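Local coordinates for xylose isomerase-like TIM barrel domain-containing protein (Parabacteroides distasonis, PDB 4KW2), which is of unknown function but adopts a xylose isomerase-like TIM barrel, consistent with an isomerase or a related sugar-processing enzyme, at residues L40-Q45 against S248-I253; G179-K182 against D187-K190; I239-D244 against N255-L260. All coordinates share one frame; numbering follows the deposited sequence.

Contact 1 (L40-Q45 against S248-I253); sequences LDKTQQ and SDIQEI. With SO4 (sulfate ion), chain C; SO4 (sulfate ion), chain B.
Ile250, at the start of helix 250-262, is the residue through which this helix touches Lys42 and Gln45 of helix 36-46. Just before it, Ser248 OG donates to Glu252 OE1, and Asp249, the N-cap, accepts from Glu252 N through OD1 at 2.8 Å. With chi1 at 56°, the Asp249 CG sits between its own N and carbonyl carbon, which folds the carboxylate back over the first turn. Ile250 then faces the other helix. Its CD1 lies across the Gln45 side chain, 3.2 Å from OE1, a tight methyl-to-oxygen meeting, while Lys42 CD lies 3.9 Å from the same CD1; both partners run at about a right angle to the isoleucine. Lys42 is bent at chi2 (-83°), and its NZ ends 3.0 Å from O3 of the chain C sulfate, whose O1 takes the Ile250 N-H at 2.7 Å and a nearly straight 173°. Gln251 starts away from the other helix but its end swings back nearer, NE2 donating to O3 of the chain B sulfate at 2.8 Å. Ile253 turns inward, onto Leu46. Both sulfates probably came from the crystallisation liquor. Lysine plus a backbone N-H of the first helical turn is consistent with a small surface site for an anion, where the positive end of the helix dipole would add to the attraction; the sulfate bridges two segments whose direct contact is made by Ile250.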
ATOM      1  N   LEU A  40      -7.900   5.073  23.081  1.00 28.28           N
ATOM      2  CA  LEU A  40      -9.260   5.024  23.629  1.00 28.63           C
ATOM      3  C   LEU A  40      -9.864   6.420  23.765  1.00 27.83           C
ATOM      4  O   LEU A  40     -11.070   6.585  23.584  1.00 29.04           O
ATOM      5  CB  LEU A  40      -9.296   4.286  24.971  1.00 29.80           C
ATOM      6  CG  LEU A  40      -8.938   2.788  24.956  1.00 29.81           C
ATOM      7  CD1 LEU A  40      -9.239   2.159  26.310  1.00 30.72           C
ATOM      8  CD2 LEU A  40      -9.667   2.032  23.854  1.00 29.91           C
ATOM      9  N   ASP A  41      -9.034   7.419  24.062  1.00 27.16           N
ATOM     10  CA  ASP A  41      -9.495   8.811  24.080  1.00 30.10           C
ATOM     11  C   ASP A  41      -9.946   9.264  22.691  1.00 30.49           C
ATOM     12  O   ASP A  41     -10.943   9.971  22.560  1.00 29.44           O
ATOM     13  CB  ASP A  41      -8.403   9.764  24.574  1.00 31.28           C
ATOM     14  CG  ASP A  41      -7.968   9.487  25.996  1.00 33.31           C
ATOM     15  OD1 ASP A  41      -8.737   8.886  26.779  1.00 36.46           O
ATOM     16  OD2 ASP A  41      -6.832   9.874  26.332  1.00 36.33           O
ATOM     17  N   LYS A  42      -9.196   8.864  21.666  1.00 31.24           N
ATOM     18  CA  LYS A  42      -9.561   9.146  20.280  1.00 31.50           C
ATOM     19  C   LYS A  42     -10.846   8.429  19.899  1.00 30.88           C
ATOM     20  O   LYS A  42     -11.686   8.984  19.198  1.00 29.64           O
ATOM     21  CB  LYS A  42      -8.447   8.705  19.334  1.00 33.83           C
ATOM     22  CG  LYS A  42      -7.190   9.541  19.446  1.00 36.41           C
ATOM     23  CD  LYS A  42      -7.293  10.802  18.620  1.00 37.92           C
ATOM     24  CE  LYS A  42      -6.063  11.672  18.813  1.00 42.03           C
ATOM     25  NZ  LYS A  42      -6.077  12.798  17.845  1.00 42.89           N
ATOM     26  N   THR A  43     -10.974   7.183  20.348  1.00 30.73           N
ATOM     27  CA  THR A  43     -12.177   6.389  20.137  1.00 29.00           C
ATOM     28  C   THR A  43     -13.415   7.084  20.735  1.00 30.80           C
ATOM     29  O   THR A  43     -14.496   7.048  20.144  1.00 33.13           O
ATOM     30  CB  THR A  43     -11.976   4.970  20.715  1.00 28.48           C
ATOM     31  OG1 THR A  43     -10.785   4.403  20.149  1.00 27.35           O
ATOM     32  CG2 THR A  43     -13.157   4.053  20.404  1.00 29.13           C
ATOM     33  N   GLN A  44     -13.246   7.739  21.884  1.00 32.22           N
ATOM     34  CA  GLN A  44     -14.319   8.545  22.481  1.00 33.39           C
ATOM     35  C   GLN A  44     -14.678   9.739  21.605  1.00 33.01           C
ATOM     36  O   GLN A  44     -15.853  10.040  21.414  1.00 32.28           O
ATOM     37  CB  GLN A  44     -13.917   9.067  23.856  1.00 32.44           C
ATOM     38  CG  GLN A  44     -13.873   8.013  24.940  1.00 34.10           C
ATOM     39  CD  GLN A  44     -13.412   8.587  26.266  1.00 33.60           C
ATOM     40  OE1 GLN A  44     -12.224   8.802  26.487  1.00 34.54           O
ATOM     41  NE2 GLN A  44     -14.353   8.835  27.148  1.00 33.80           N
ATOM     42  N   GLN A  45     -13.663  10.418  21.080  1.00 32.48           N
ATOM     43  CA  GLN A  45     -13.888  11.571  20.200  1.00 33.27           C
ATOM     44  C   GLN A  45     -14.577  11.159  18.897  1.00 30.83           C
ATOM     45  O   GLN A  45     -15.353  11.924  18.333  1.00 29.69           O
ATOM     46  CB  GLN A  45     -12.570  12.282  19.902  1.00 34.84           C
ATOM     47  CG  GLN A  45     -11.932  12.919  21.128  1.00 38.48           C
ATOM     48  CD  GLN A  45     -10.467  13.230  20.918  1.00 42.28           C
ATOM     49  OE1 GLN A  45     -10.073  13.711  19.862  1.00 46.19           O
ATOM     50  NE2 GLN A  45      -9.650  12.951  21.923  1.00 48.20           N
ATOM     51  N   SER A 248      -6.465  11.251   7.388  1.00 48.75           N
ATOM     52  CA  SER A 248      -7.817  11.671   7.769  1.00 48.90           C
ATOM     53  C   SER A 248      -7.859  12.207   9.190  1.00 45.67           C
ATOM     54  O   SER A 248      -6.949  11.979   9.981  1.00 51.27           O
ATOM     55  CB  SER A 248      -8.803  10.514   7.620  1.00 53.29           C
ATOM     56  OG  SER A 248      -9.313  10.446   6.300  1.00 56.98           O
ATOM     57  N   ASP A 249      -8.929  12.933   9.495  1.00 42.20           N
ATOM     58  CA  ASP A 249      -9.148  13.496  10.827  1.00 40.85           C
ATOM     59  C   ASP A 249     -10.476  12.987  11.398  1.00 38.67           C
ATOM     60  O   ASP A 249     -11.274  12.356  10.694  1.00 35.21           O
ATOM     61  CB  ASP A 249      -9.107  15.034  10.790  1.00 42.42           C
ATOM     62  CG  ASP A 249     -10.107  15.640   9.808  1.00 47.99           C
ATOM     63  OD1 ASP A 249     -11.293  15.247   9.803  1.00 48.54           O
ATOM     64  OD2 ASP A 249      -9.705  16.525   9.031  1.00 58.62           O
ATOM     65  N   ILE A 250     -10.699  13.260  12.677  1.00 37.32           N
ATOM     66  CA  ILE A 250     -11.878  12.758  13.391  1.00 38.35           C
ATOM     67  C   ILE A 250     -13.204  13.210  12.765  1.00 38.73           C
ATOM     68  O   ILE A 250     -14.134  12.410  12.632  1.00 38.82           O
ATOM     69  CB  ILE A 250     -11.788  13.119  14.892  1.00 38.75           C
ATOM     70  CG1 ILE A 250     -10.792  12.163  15.561  1.00 39.32           C
ATOM     71  CG2 ILE A 250     -13.154  13.044  15.564  1.00 39.55           C
ATOM     72  CD1 ILE A 250     -10.297  12.608  16.917  1.00 42.44           C
ATOM     73  N   GLN A 251     -13.282  14.476  12.364  1.00 40.84           N
ATOM     74  CA  GLN A 251     -14.469  14.996  11.681  1.00 42.85           C
ATOM     75  C   GLN A 251     -14.804  14.246  10.394  1.00 42.51           C
ATOM     76  O   GLN A 251     -15.971  13.935  10.145  1.00 43.85           O
ATOM     77  CB  GLN A 251     -14.309  16.490  11.385  1.00 50.83           C
ATOM     78  CG  GLN A 251     -14.399  17.368  12.623  1.00 56.92           C
ATOM     79  CD  GLN A 251     -15.595  17.020  13.491  1.00 65.44           C
ATOM     80  OE1 GLN A 251     -15.450  16.735  14.682  1.00 74.30           O
ATOM     81  NE2 GLN A 251     -16.783  17.008  12.888  1.00 62.21           N
ATOM     82  N   GLU A 252     -13.791  13.950   9.585  1.00 39.64           N
ATOM     83  CA  GLU A 252     -14.011  13.249   8.324  1.00 41.58           C
ATOM     84  C   GLU A 252     -14.557  11.848   8.552  1.00 37.18           C
ATOM     85  O   GLU A 252     -15.500  11.426   7.880  1.00 33.98           O
ATOM     86  CB  GLU A 252     -12.721  13.184   7.495  1.00 46.51           C
ATOM     87  CG  GLU A 252     -12.415  14.483   6.767  1.00 53.35           C
ATOM     88  CD  GLU A 252     -11.041  14.509   6.118  1.00 59.78           C
ATOM     89  OE1 GLU A 252     -10.267  13.537   6.269  1.00 65.74           O
ATOM     90  OE2 GLU A 252     -10.735  15.518   5.451  1.00 62.38           O
ATOM     91  N   ILE A 253     -13.965  11.131   9.503  1.00 36.04           N
ATOM     92  CA  ILE A 253     -14.382   9.766   9.794  1.00 35.46           C
ATOM     93  C   ILE A 253     -15.775   9.767  10.445  1.00 33.55           C
ATOM     94  O   ILE A 253     -16.595   8.893  10.159  1.00 33.16           O
ATOM     95  CB  ILE A 253     -13.343   9.024  10.669  1.00 36.54           C
ATOM     96  CG1 ILE A 253     -11.982   8.976   9.966  1.00 39.79           C
ATOM     97  CG2 ILE A 253     -13.806   7.608  10.985  1.00 37.53           C
ATOM     98  CD1 ILE A 253     -11.976   8.248   8.634  1.00 41.14           C
TER
HETATM   99  S   SO4 C 301      -7.511  14.532  14.667  1.00 75.79           S
HETATM  100  O1  SO4 C 301      -8.851  14.601  14.044  1.00 65.56           O
HETATM  101  O2  SO4 C 301      -7.494  15.386  15.880  1.00 59.62           O
HETATM  102  O3  SO4 C 301      -7.182  13.132  15.050  1.00 69.20           O
HETATM  103  O4  SO4 C 301      -6.518  15.017  13.678  1.00 71.95           O
HETATM  104  S   SO4 B 300     -19.384  16.949  15.649  1.00 46.11           S
HETATM  105  O1  SO4 B 300     -20.487  16.153  16.226  1.00 45.14           O
HETATM  106  O2  SO4 B 300     -18.609  17.566  16.741  1.00 50.24           O
HETATM  107  O3  SO4 B 300     -18.503  16.083  14.833  1.00 46.72           O
HETATM  108  O4  SO4 B 300     -19.952  18.017  14.798  1.00 52.77           O

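Contact 2 (G179-K182 against D187-K190); sequences GHWK and DPLK
Lys182 reaches across to Asp187 in a salt bridge, NZ to OD2 at 3.4 Å, a long and weak hydrogen bond. The lysine chain runs extended from CB and turns only at chi4 (-72°), which swings the ammonium group to the carboxylate; a cis peptide bond precedes the residue. The two oxygens of Asp187 have separate tasks. OD2 takes the lysine, although Glu229 OE2 of helix 222-232 stands close to it as a like charge and makes its own long, weak ion pair with Lys182. OD1 turns back to its own segment and accepts two weak bonds, from Leu189 N at 3.0 Å, which closes an Asx turn, and from Lys190 N at 3.4 Å. Beside it runs the indole of Trp181: OD1 lies at the ring edge, 3.3 Å from CZ3, where the slightly positive C-H rim would suit the carboxylate. The carboxylate and ring planes stand 86° apart. Pro188 CD also approaches that edge, 4.2 Å from CE3, and Leu189 CD1 comes obliquely to CZ3 at 3.8 Å. CB of Lys182 lies on one face of the indole, 3.5 Å above the plane and offset toward the rim. The polar end of the indole is served outside the pair, NE1 giving a weak bond to Pro222 O, and the ring meets Phe226 edge-to-face. His180 points away from the second segment, its ND1 hydrogen-bonded to Asp213 OD1. Nearer the barrel, Gly179 N packs against Pro188 CG. No catalytic role is known for these residues, but the contact lies within the connection from strand 172-178 to strand 199-204, leaving the C-terminal end of the strand, the end where active sites of TIM barrels lie.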
ATOM      1  N   GLY A 179     -12.740  -5.086   1.048  1.00 74.30           N
ATOM      2  CA  GLY A 179     -11.616  -4.573   0.278  1.00 76.32           C
ATOM      3  C   GLY A 179     -11.813  -3.138  -0.167  1.00 74.51           C
ATOM      4  O   GLY A 179     -11.755  -2.216   0.647  1.00 72.25           O
ATOM      5  N   HIS A 180     -12.022  -2.947  -1.464  1.00 72.29           N
ATOM      6  CA  HIS A 180     -12.259  -1.621  -2.017  1.00 71.49           C
ATOM      7  C   HIS A 180     -13.698  -1.567  -2.503  1.00 64.52           C
ATOM      8  O   HIS A 180     -14.017  -1.991  -3.611  1.00 68.50           O
ATOM      9  CB  HIS A 180     -11.263  -1.297  -3.133  1.00 77.58           C
ATOM     10  CG  HIS A 180     -10.012  -0.628  -2.650  1.00 78.49           C
ATOM     11  ND1 HIS A 180      -9.949   0.722  -2.376  1.00 73.66           N
ATOM     12  CD2 HIS A 180      -8.777  -1.122  -2.392  1.00 79.13           C
ATOM     13  CE1 HIS A 180      -8.729   1.032  -1.971  1.00 72.27           C
ATOM     14  NE2 HIS A 180      -7.999  -0.069  -1.971  1.00 77.59           N
ATOM     15  N   TRP A 181     -14.555  -1.061  -1.628  1.00 56.42           N
ATOM     16  CA  TRP A 181     -15.981  -0.972  -1.868  1.00 51.77           C
ATOM     17  C   TRP A 181     -16.286   0.235  -2.769  1.00 53.63           C
ATOM     18  O   TRP A 181     -15.891   1.352  -2.428  1.00 55.47           O
ATOM     19  CB  TRP A 181     -16.684  -0.796  -0.525  1.00 46.96           C
ATOM     20  CG  TRP A 181     -18.142  -0.639  -0.654  1.00 49.99           C
ATOM     21  CD1 TRP A 181     -18.842   0.528  -0.817  1.00 50.44           C
ATOM     22  CD2 TRP A 181     -19.100  -1.687  -0.645  1.00 51.20           C
ATOM     23  NE1 TRP A 181     -20.187   0.262  -0.909  1.00 52.36           N
ATOM     24  CE2 TRP A 181     -20.373  -1.091  -0.804  1.00 52.29           C
ATOM     25  CE3 TRP A 181     -19.010  -3.077  -0.515  1.00 49.17           C
ATOM     26  CZ2 TRP A 181     -21.543  -1.839  -0.841  1.00 51.38           C
ATOM     27  CZ3 TRP A 181     -20.168  -3.815  -0.542  1.00 54.10           C
ATOM     28  CH2 TRP A 181     -21.422  -3.195  -0.704  1.00 53.82           C
ATOM     29  N   LYS A 182     -16.995   0.075  -3.889  1.00 54.55           N
ATOM     30  CA  LYS A 182     -17.622  -1.157  -4.371  1.00 50.55           C
ATOM     31  C   LYS A 182     -17.308  -1.274  -5.855  1.00 51.19           C
ATOM     32  O   LYS A 182     -17.397  -0.281  -6.582  1.00 49.29           O
ATOM     33  CB  LYS A 182     -19.137  -1.038  -4.206  1.00 52.57           C
ATOM     34  CG  LYS A 182     -19.955  -2.283  -4.506  1.00 51.81           C
ATOM     35  CD  LYS A 182     -21.430  -1.910  -4.561  1.00 55.49           C
ATOM     36  CE  LYS A 182     -22.344  -3.103  -4.369  1.00 59.15           C
ATOM     37  NZ  LYS A 182     -22.348  -4.011  -5.545  1.00 68.37           N
ATOM     38  N   ASP A 187     -17.920  -7.895  -4.900  1.00 68.06           N
ATOM     39  CA  ASP A 187     -18.589  -7.458  -3.681  1.00 70.40           C
ATOM     40  C   ASP A 187     -18.289  -8.449  -2.550  1.00 73.20           C
ATOM     41  O   ASP A 187     -18.801  -9.572  -2.566  1.00 65.38           O
ATOM     42  CB  ASP A 187     -20.095  -7.375  -3.939  1.00 72.76           C
ATOM     43  CG  ASP A 187     -20.869  -6.782  -2.773  1.00 73.77           C
ATOM     44  OD1 ASP A 187     -20.425  -6.898  -1.610  1.00 64.82           O
ATOM     45  OD2 ASP A 187     -21.945  -6.208  -3.033  1.00 72.12           O
ATOM     46  N   PRO A 188     -17.473  -8.034  -1.554  1.00 71.00           N
ATOM     47  CA  PRO A 188     -17.039  -8.982  -0.514  1.00 71.53           C
ATOM     48  C   PRO A 188     -18.193  -9.547   0.310  1.00 71.82           C
ATOM     49  O   PRO A 188     -18.124 -10.688   0.769  1.00 67.70           O
ATOM     50  CB  PRO A 188     -16.107  -8.145   0.381  1.00 70.80           C
ATOM     51  CG  PRO A 188     -15.834  -6.884  -0.369  1.00 76.36           C
ATOM     52  CD  PRO A 188     -17.016  -6.663  -1.264  1.00 72.25           C
ATOM     53  N   LEU A 189     -19.241  -8.747   0.487  1.00 74.05           N
ATOM     54  CA  LEU A 189     -20.415  -9.159   1.247  1.00 79.29           C
ATOM     55  C   LEU A 189     -21.206 -10.250   0.527  1.00 83.67           C
ATOM     56  O   LEU A 189     -21.672 -11.197   1.164  1.00 91.44           O
ATOM     57  CB  LEU A 189     -21.318  -7.954   1.522  1.00 82.24           C
ATOM     58  CG  LEU A 189     -20.704  -6.812   2.334  1.00 75.89           C
ATOM     59  CD1 LEU A 189     -21.687  -5.657   2.422  1.00 73.12           C
ATOM     60  CD2 LEU A 189     -20.301  -7.294   3.721  1.00 72.68           C
ATOM     61  N   LYS A 190     -21.345 -10.120  -0.793  1.00 87.80           N
ATOM     62  CA  LYS A 190     -22.050 -11.121  -1.611  1.00 90.85           C
ATOM     63  C   LYS A 190     -21.343 -12.484  -1.673  1.00 89.65           C
ATOM     64  O   LYS A 190     -21.962 -13.485  -2.031  1.00 88.19           O
ATOM     65  CB  LYS A 190     -22.288 -10.595  -3.032  1.00 96.22           C
ATOM     66  CG  LYS A 190     -23.452  -9.619  -3.144  1.00102.31           C
ATOM     67  CD  LYS A 190     -23.488  -8.909  -4.492  1.00110.34           C
ATOM     68  CE  LYS A 190     -23.736  -9.864  -5.652  1.00113.19           C
ATOM     69  NZ  LYS A 190     -23.616  -9.166  -6.961  1.00115.95           N
TER

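Contact 3 (I239-D244 against N255-L260); sequences ISIEYD and NSLEFL
Leu260, which packs on Ile239 and Ile241, donates its backbone N to Ser256 O at 3.2 Å, and the same oxygen accepts a weaker bond from Phe259 N at 3.1 Å. This is the helical side of a beta-alpha unit of the TIM barrel: strand 238-241, the last of the eight, is followed by helix 250-262, and the axes of 239-241 and 255-260 approach to 11.8 Å and run antiparallel at 176°. The strand residues alternate. Ser240 turns to the barrel interior, where its OG bonds to Glu52, while Ile239 and Ile241 face the helix. The side chains that meet across the two segments are all aliphatic. Ile239 CD1 meets Leu260 CD2 at 4.4 Å, and the branched CG2 of Ile241 comes to the other methyl of that leucine, CD1, at 4.5 Å. All four side chains are buried, and Phe226 of helix 222-232 packs on Leu260 while Leu204 of the neighbouring strand packs on both isoleucines. Ile241 is unusual in its torsions: CG1 lies between the backbone N and the carbonyl carbon (chi1 74°), and chi2 at 131° is away from a staggered value. That brings its CD1 to 4.1 Å from Leu257 CD2, the two side chains crossing at a slant.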
ATOM      1  N   ILE A 239     -18.523  -4.508  12.938  1.00 37.48           N
ATOM      2  CA  ILE A 239     -17.815  -3.765  11.901  1.00 37.44           C
ATOM      3  C   ILE A 239     -16.635  -3.095  12.582  1.00 37.64           C
ATOM      4  O   ILE A 239     -16.803  -2.171  13.382  1.00 38.14           O
ATOM      5  CB  ILE A 239     -18.683  -2.680  11.230  1.00 39.20           C
ATOM      6  CG1 ILE A 239     -19.970  -3.280  10.673  1.00 41.55           C
ATOM      7  CG2 ILE A 239     -17.910  -2.006  10.102  1.00 39.95           C
ATOM      8  CD1 ILE A 239     -20.920  -2.239  10.117  1.00 45.75           C
ATOM      9  N   SER A 240     -15.442  -3.569  12.259  1.00 34.69           N
ATOM     10  CA  SER A 240     -14.231  -3.100  12.894  1.00 33.69           C
ATOM     11  C   SER A 240     -13.462  -2.227  11.906  1.00 34.86           C
ATOM     12  O   SER A 240     -12.908  -2.729  10.918  1.00 34.52           O
ATOM     13  CB  SER A 240     -13.400  -4.299  13.338  1.00 31.99           C
ATOM     14  OG  SER A 240     -12.445  -3.903  14.290  1.00 35.71           O
ATOM     15  N   ILE A 241     -13.436  -0.925  12.168  1.00 33.35           N
ATOM     16  CA  ILE A 241     -12.889   0.023  11.211  1.00 35.28           C
ATOM     17  C   ILE A 241     -11.439   0.417  11.508  1.00 33.78           C
ATOM     18  O   ILE A 241     -11.015   0.536  12.662  1.00 33.87           O
ATOM     19  CB  ILE A 241     -13.765   1.293  11.077  1.00 40.15           C
ATOM     20  CG1 ILE A 241     -13.631   2.215  12.290  1.00 46.07           C
ATOM     21  CG2 ILE A 241     -15.228   0.914  10.873  1.00 41.75           C
ATOM     22  CD1 ILE A 241     -13.377   3.655  11.911  1.00 48.79           C
ATOM     23  N   GLU A 242     -10.686   0.606  10.435  1.00 31.98           N
ATOM     24  CA  GLU A 242      -9.337   1.133  10.501  1.00 31.21           C
ATOM     25  C   GLU A 242      -9.292   2.285   9.511  1.00 29.86           C
ATOM     26  O   GLU A 242      -9.976   2.253   8.480  1.00 28.34           O
ATOM     27  CB  GLU A 242      -8.336   0.033  10.118  1.00 33.44           C
ATOM     28  CG  GLU A 242      -6.864   0.362  10.352  1.00 35.69           C
ATOM     29  CD  GLU A 242      -6.200   1.120   9.209  1.00 37.78           C
ATOM     30  OE1 GLU A 242      -6.740   1.169   8.077  1.00 35.73           O
ATOM     31  OE2 GLU A 242      -5.112   1.675   9.454  1.00 40.47           O
ATOM     32  N   TYR A 243      -8.513   3.311   9.824  1.00 29.02           N
ATOM     33  CA  TYR A 243      -8.219   4.347   8.848  1.00 30.17           C
ATOM     34  C   TYR A 243      -6.817   4.896   9.032  1.00 31.36           C
ATOM     35  O   TYR A 243      -6.179   4.665  10.056  1.00 33.20           O
ATOM     36  CB  TYR A 243      -9.274   5.464   8.888  1.00 30.51           C
ATOM     37  CG  TYR A 243      -9.301   6.348  10.124  1.00 31.60           C
ATOM     38  CD1 TYR A 243     -10.076   6.016  11.228  1.00 30.18           C
ATOM     39  CD2 TYR A 243      -8.592   7.547  10.165  1.00 32.94           C
ATOM     40  CE1 TYR A 243     -10.133   6.835  12.343  1.00 29.86           C
ATOM     41  CE2 TYR A 243      -8.638   8.372  11.280  1.00 34.30           C
ATOM     42  CZ  TYR A 243      -9.415   8.011  12.365  1.00 34.16           C
ATOM     43  OH  TYR A 243      -9.479   8.831  13.464  1.00 34.63           O
ATOM     44  N   ASP A 244      -6.340   5.605   8.017  1.00 33.34           N
ATOM     45  CA  ASP A 244      -5.041   6.250   8.076  1.00 36.79           C
ATOM     46  C   ASP A 244      -5.190   7.556   8.840  1.00 38.10           C
ATOM     47  O   ASP A 244      -5.713   8.532   8.301  1.00 40.45           O
ATOM     48  CB  ASP A 244      -4.523   6.511   6.661  1.00 37.82           C
ATOM     49  CG  ASP A 244      -3.059   6.904   6.635  1.00 39.79           C
ATOM     50  OD1 ASP A 244      -2.564   7.466   7.639  1.00 40.23           O
ATOM     51  OD2 ASP A 244      -2.403   6.646   5.602  1.00 40.43           O
ATOM     52  N   ASN A 255     -18.217  11.540   9.676  1.00 35.38           N
ATOM     53  CA  ASN A 255     -19.174  11.515   8.554  1.00 35.16           C
ATOM     54  C   ASN A 255     -19.576  10.111   8.116  1.00 36.70           C
ATOM     55  O   ASN A 255     -20.744   9.867   7.814  1.00 37.56           O
ATOM     56  CB  ASN A 255     -18.616  12.238   7.339  1.00 35.63           C
ATOM     57  CG  ASN A 255     -18.497  13.725   7.550  1.00 37.20           C
ATOM     58  OD1 ASN A 255     -19.306  14.325   8.246  1.00 40.66           O
ATOM     59  ND2 ASN A 255     -17.486  14.332   6.945  1.00 40.07           N
ATOM     60  N   SER A 256     -18.609   9.200   8.053  1.00 35.55           N
ATOM     61  CA  SER A 256     -18.900   7.813   7.704  1.00 37.41           C
ATOM     62  C   SER A 256     -19.522   7.062   8.878  1.00 36.07           C
ATOM     63  O   SER A 256     -20.482   6.316   8.700  1.00 35.42           O
ATOM     64  CB  SER A 256     -17.641   7.091   7.230  1.00 38.82           C
ATOM     65  OG  SER A 256     -17.269   7.556   5.949  1.00 41.35           O
ATOM     66  N   LEU A 257     -18.982   7.266  10.076  1.00 37.81           N
ATOM     67  CA  LEU A 257     -19.513   6.604  11.274  1.00 36.99           C
ATOM     68  C   LEU A 257     -20.990   6.916  11.480  1.00 36.03           C
ATOM     69  O   LEU A 257     -21.741   6.079  11.974  1.00 40.81           O
ATOM     70  CB  LEU A 257     -18.705   6.994  12.513  1.00 37.12           C
ATOM     71  CG  LEU A 257     -17.267   6.468  12.525  1.00 39.39           C
ATOM     72  CD1 LEU A 257     -16.530   6.948  13.767  1.00 38.09           C
ATOM     73  CD2 LEU A 257     -17.238   4.947  12.434  1.00 40.89           C
ATOM     74  N   GLU A 258     -21.398   8.115  11.076  1.00 37.58           N
ATOM     75  CA  GLU A 258     -22.799   8.544  11.130  1.00 41.60           C
ATOM     76  C   GLU A 258     -23.747   7.509  10.512  1.00 40.76           C
ATOM     77  O   GLU A 258     -24.726   7.107  11.134  1.00 41.46           O
ATOM     78  CB  GLU A 258     -22.941   9.890  10.413  1.00 43.82           C
ATOM     79  CG  GLU A 258     -24.330  10.498  10.431  1.00 48.73           C
ATOM     80  CD  GLU A 258     -24.404  11.813   9.673  1.00 51.18           C
ATOM     81  OE1 GLU A 258     -23.343  12.417   9.405  1.00 49.45           O
ATOM     82  OE2 GLU A 258     -25.531  12.249   9.348  1.00 56.11           O
ATOM     83  N   PHE A 259     -23.440   7.066   9.299  1.00 39.24           N
ATOM     84  CA  PHE A 259     -24.298   6.109   8.596  1.00 39.35           C
ATOM     85  C   PHE A 259     -24.109   4.675   9.093  1.00 39.48           C
ATOM     86  O   PHE A 259     -25.054   3.888   9.118  1.00 36.82           O
ATOM     87  CB  PHE A 259     -24.040   6.176   7.097  1.00 42.20           C
ATOM     88  CG  PHE A 259     -24.342   7.514   6.499  1.00 47.60           C
ATOM     89  CD1 PHE A 259     -25.652   7.879   6.218  1.00 51.20           C
ATOM     90  CD2 PHE A 259     -23.322   8.420   6.240  1.00 48.18           C
ATOM     91  CE1 PHE A 259     -25.936   9.119   5.675  1.00 56.69           C
ATOM     92  CE2 PHE A 259     -23.598   9.660   5.693  1.00 51.05           C
ATOM     93  CZ  PHE A 259     -24.907  10.011   5.410  1.00 56.74           C
ATOM     94  N   LEU A 260     -22.882   4.340   9.479  1.00 39.52           N
ATOM     95  CA  LEU A 260     -22.580   3.011   9.992  1.00 39.54           C
ATOM     96  C   LEU A 260     -23.260   2.750  11.331  1.00 41.16           C
ATOM     97  O   LEU A 260     -23.603   1.611  11.634  1.00 43.07           O
ATOM     98  CB  LEU A 260     -21.073   2.834  10.148  1.00 39.48           C
ATOM     99  CG  LEU A 260     -20.275   2.849   8.850  1.00 40.94           C
ATOM    100  CD1 LEU A 260     -18.792   2.976   9.166  1.00 44.71           C
ATOM    101  CD2 LEU A 260     -20.553   1.602   8.025  1.00 42.51           C
TER

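In the fold
From the N terminus, helix 36-46 opens contact 1, which closes only at the start of helix 250-262, some 200 residues later, and so joins the first helix of the barrel to the last. Contact 2 is nested inside that loop: it is local, closing a few residues on within the segment between strands 172-178 and 199-204, and its nearest atoms stay about 13 Å from contact 1. Contact 3 opens on strand 238-241 and ends farther along helix 250-262, so it crosses contact 1. These two share that helix and touch, Ile253 CD1 lying 3.6 Å from Tyr243 CG, which couples the seam between end helices to the last strand.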